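Local coordinates for protein CalS13 (Micromonospora echinospora, PDB 4ZAS) that probably acts as a pyridoxal 5'-phosphate-dependent aminotransferase that transfers an amino group to a dTDP-linked keto sugar, at residues 246-249 with 250-253; 289-292 with 293-296. All coordinates share one frame; numbering follows the deposited sequence.

Contact 1 and contact 2 are both local arrangements, in series along the chain. Residues 246-253 lead from helix 237-247 into the loop that follows, whereas 289-296 lie within the next helix, 275-305. Their centres are 37 Å apart and their nearest atoms about 22 Å, so the two do not touch. Each relates differently to nucleotide-sugar binding. Contact 1 holds R253, a dTDP-binding residue, and packs through L249 on F116 of the second subunit. Contact 2 lies away from the annotated sites, the side chain of H295 being about 11 Å from the bound dTDP-4-keto-6-deoxyglucose, yet L291 and H295 touch I223, next to K222, the predicted cofactor lysine.

Contact 1: residues 246-249 with 250-253; sequences RRWL and GIER
W248 and I251 close a type I' beta turn in which I251 N donates to W248 O over 3.1 Å, nearly straight at 166°, while L249 and G250 occupy the corners with positive phi. At G250 this backbone conformation disfavours a side chain, and a beta carbon would come close to L249 O. The W248 indole carries most of the side-chain contact. Its CG stands anti to the backbone N (chi1 176°), which swings the ring out beside the turn, where its CD1 lies 3.9 Å from I251 CB. L249 CD1 sits 4.1 Å above the plane of the W248 ring, over its centre. From the opposite face comes R253, whose bent chain brings CG to 3.7 Å from W248 CD1 and NE to 3.8 Å from W248 NE1. The guanidinium plane is steeply inclined to the indole, by 68°, and CZ of R253 is 5.2 Å from the centroid of the five-membered ring of W248, so any cation-pi attraction is weak at most. L249 CB and I251 CD1 meet at 4.0 Å, giving the turn an apolar flank; against it the second subunit sets its F116 on L249 and its E117 on I251. H56 meets the indole edge-to-face and also touches R253. The arrangement is a type I' turn following helix 237-247, leading into the dTDP site: R253 binds the nucleotide together with R257 and R53, although its side chain is poorly ordered in this chain, where the nucleotide does not occupy that site.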
# COMPACT_ATOMS: atom_id res chain seq x y z
N ARG A 246 7.85 -11.36 1.65
CA ARG A 246 7.73 -10.06 2.30
C ARG A 246 6.50 -9.31 1.80
O ARG A 246 6.13 -8.27 2.35
CB ARG A 246 8.97 -9.22 2.08
CG ARG A 246 10.19 -9.81 2.68
CD ARG A 246 11.37 -8.88 2.57
NE ARG A 246 12.55 -9.48 3.17
CZ ARG A 246 13.73 -8.88 3.26
NH1 ARG A 246 13.88 -7.66 2.77
NH2 ARG A 246 14.75 -9.49 3.85
N ARG A 247 5.90 -9.82 0.73
CA ARG A 247 4.71 -9.19 0.19
C ARG A 247 3.53 -9.32 1.14
O ARG A 247 2.66 -8.45 1.18
CB ARG A 247 4.36 -9.79 -1.16
CG ARG A 247 3.14 -9.16 -1.76
CD ARG A 247 2.81 -9.73 -3.10
NE ARG A 247 2.62 -11.17 -3.11
CZ ARG A 247 2.28 -11.82 -4.22
NH1 ARG A 247 2.11 -11.12 -5.35
NH2 ARG A 247 2.09 -13.14 -4.22
N TRP A 248 3.51 -10.42 1.90
CA TRP A 248 2.43 -10.71 2.84
C TRP A 248 2.99 -11.00 4.24
O TRP A 248 2.93 -12.12 4.74
CB TRP A 248 1.56 -11.87 2.30
CG TRP A 248 0.46 -12.31 3.23
CD1 TRP A 248 0.41 -13.47 3.96
CD2 TRP A 248 -0.70 -11.56 3.59
NE1 TRP A 248 -0.74 -13.50 4.73
CE2 TRP A 248 -1.43 -12.33 4.52
CE3 TRP A 248 -1.19 -10.31 3.21
CZ2 TRP A 248 -2.63 -11.90 5.07
CZ3 TRP A 248 -2.40 -9.89 3.75
CH2 TRP A 248 -3.10 -10.68 4.67
N LEU A 249 3.55 -9.96 4.86
CA LEU A 249 3.96 -9.98 6.27
C LEU A 249 4.98 -11.03 6.70
O LEU A 249 5.20 -11.20 7.90
CB LEU A 249 2.73 -10.11 7.17
CG LEU A 249 1.74 -8.97 6.94
CD1 LEU A 249 0.33 -9.45 7.13
CD2 LEU A 249 2.04 -7.80 7.86
N GLY A 250 5.63 -11.70 5.74
CA GLY A 250 6.61 -12.71 6.10
C GLY A 250 5.96 -14.00 6.59
O GLY A 250 6.57 -14.81 7.28
N ILE A 251 4.70 -14.17 6.22
CA ILE A 251 3.91 -15.33 6.58
C ILE A 251 3.93 -16.31 5.42
O ILE A 251 3.50 -15.98 4.30
CB ILE A 251 2.47 -14.95 6.94
CG1 ILE A 251 2.45 -14.06 8.18
CG2 ILE A 251 1.61 -16.20 7.18
CD1 ILE A 251 1.07 -13.49 8.47
N GLU A 252 4.45 -17.51 5.69
CA GLU A 252 4.43 -18.60 4.73
C GLU A 252 2.96 -18.93 4.46
O GLU A 252 2.26 -19.37 5.36
CB GLU A 252 5.12 -19.83 5.31
CG GLU A 252 6.56 -19.63 5.70
CD GLU A 252 7.45 -19.31 4.53
OE1 GLU A 252 7.18 -19.81 3.42
OE2 GLU A 252 8.44 -18.58 4.74
N ARG A 253 2.49 -18.72 3.23
CA ARG A 253 1.05 -18.87 3.02
C ARG A 253 0.60 -20.32 2.89
O ARG A 253 -0.60 -20.60 2.92
CB ARG A 253 0.61 -18.09 1.79
CG ARG A 253 0.79 -16.58 1.93
CD ARG A 253 -0.27 -15.83 1.13
NE ARG A 253 -1.56 -15.87 1.81
CZ ARG A 253 -2.55 -16.70 1.50
NH1 ARG A 253 -2.39 -17.58 0.52
NH2 ARG A 253 -3.69 -16.67 2.18

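Contact 2: residues 289-292 with 293-296; sequences DELL and RRHR
E290 joins R293 and R294 in a salt-bridge network on one flank of helix 275-305, built from residues three and four positions apart. R293 grips the carboxylate side-on: its NE reaches E290 OE1 at 3.1 Å, and its NH2 reaches E290 OE2, also at 3.1 Å, both on the syn side. The anti side of E290 OE2 is taken by R294 NE at 3.3 Å, in the guanidinium plane, so this oxygen accepts two charged donors. E290 attains this position with CG anti to the backbone N (chi1 169°) and a bend at the next bond. R293 NH1 forms a salt bridge with E297, one turn on, and R294 NH1 donates to the carbonyl of W386, while L291 CD2 lies over one face of the R294 guanidinium, toward its rim, 3.9 Å above the plane. D289 OD1 is paired with R70. A leucine in place of R294 would probably leave E290 OE2 without its second donor and remove the hydrogen bond to the carbonyl of W386. Backbone bonds from R293 to D289, R294 to E290, H295 to L291 and R296 to L292 continue the helix. R296 NE donates to P323 O and its NH2 to G199 O, with L292 CD2 lying 3.4 Å above the guanidinium plane of R296. H295 ND1 is bonded to F325 O, and L291 O lies in the plane of the H295 imidazole, 3.3 Å from CD2 at its edge.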
# COMPACT_ATOMS: atom_id res chain seq x y z
N ASP A 289 -1.60 -4.09 -26.51
CA ASP A 289 -0.67 -4.12 -27.63
C ASP A 289 -1.05 -3.09 -28.69
O ASP A 289 -0.19 -2.37 -29.19
CB ASP A 289 -0.63 -5.51 -28.26
CG ASP A 289 0.08 -6.52 -27.37
OD1 ASP A 289 0.42 -6.15 -26.23
OD2 ASP A 289 0.30 -7.67 -27.82
N GLU A 290 -2.34 -3.00 -28.99
CA GLU A 290 -2.81 -2.01 -29.95
C GLU A 290 -2.60 -0.59 -29.40
O GLU A 290 -2.26 0.33 -30.16
CB GLU A 290 -4.27 -2.25 -30.32
CG GLU A 290 -4.92 -1.12 -31.12
CD GLU A 290 -4.23 -0.82 -32.47
OE1 GLU A 290 -3.53 -1.70 -33.02
OE2 GLU A 290 -4.41 0.31 -32.98
N LEU A 291 -2.82 -0.39 -28.10
CA LEU A 291 -2.60 0.94 -27.53
C LEU A 291 -1.14 1.34 -27.61
O LEU A 291 -0.83 2.49 -27.92
CB LEU A 291 -3.06 0.99 -26.07
CG LEU A 291 -4.53 0.63 -25.89
CD1 LEU A 291 -4.97 0.92 -24.46
CD2 LEU A 291 -5.40 1.35 -26.94
N LEU A 292 -0.25 0.40 -27.33
CA LEU A 292 1.18 0.65 -27.40
C LEU A 292 1.63 0.96 -28.83
O LEU A 292 2.48 1.82 -29.05
CB LEU A 292 1.96 -0.54 -26.86
CG LEU A 292 3.47 -0.38 -26.93
CD1 LEU A 292 3.94 0.79 -26.03
CD2 LEU A 292 4.18 -1.70 -26.61
N ARG A 293 1.06 0.24 -29.80
CA ARG A 293 1.39 0.45 -31.21
C ARG A 293 1.04 1.88 -31.62
O ARG A 293 1.78 2.51 -32.37
CB ARG A 293 0.66 -0.56 -32.09
CG ARG A 293 1.13 -0.59 -33.53
CD ARG A 293 0.07 -1.19 -34.46
NE ARG A 293 -1.15 -0.39 -34.46
CZ ARG A 293 -1.31 0.73 -35.17
NH1 ARG A 293 -0.31 1.17 -35.93
NH2 ARG A 293 -2.44 1.40 -35.11
N ARG A 294 -0.07 2.40 -31.09
CA ARG A 294 -0.48 3.76 -31.43
C ARG A 294 0.46 4.80 -30.79
O ARG A 294 0.80 5.79 -31.43
CB ARG A 294 -1.92 4.01 -31.00
CG ARG A 294 -2.97 3.41 -31.94
CD ARG A 294 -4.35 4.01 -31.65
NE ARG A 294 -5.32 2.98 -31.30
CZ ARG A 294 -6.39 3.19 -30.54
NH1 ARG A 294 -6.64 4.41 -30.06
NH2 ARG A 294 -7.22 2.19 -30.25
N HIS A 295 0.89 4.56 -29.54
CA HIS A 295 1.89 5.42 -28.89
C HIS A 295 3.13 5.54 -29.81
O HIS A 295 3.61 6.65 -30.10
CB HIS A 295 2.31 4.87 -27.52
CG HIS A 295 1.47 5.32 -26.36
ND1 HIS A 295 1.95 6.16 -25.37
CD2 HIS A 295 0.20 5.00 -25.99
CE1 HIS A 295 1.01 6.35 -24.46
NE2 HIS A 295 -0.07 5.66 -24.81
N ARG A 296 3.66 4.41 -30.27
CA ARG A 296 4.89 4.41 -31.05
C ARG A 296 4.72 5.05 -32.40
O ARG A 296 5.64 5.72 -32.88
CB ARG A 296 5.44 2.99 -31.20
CG ARG A 296 6.07 2.47 -29.95
CD ARG A 296 6.40 1.01 -30.04
NE ARG A 296 7.23 0.61 -28.91
CZ ARG A 296 7.33 -0.64 -28.46
NH1 ARG A 296 6.63 -1.62 -29.02
NH2 ARG A 296 8.12 -0.90 -27.43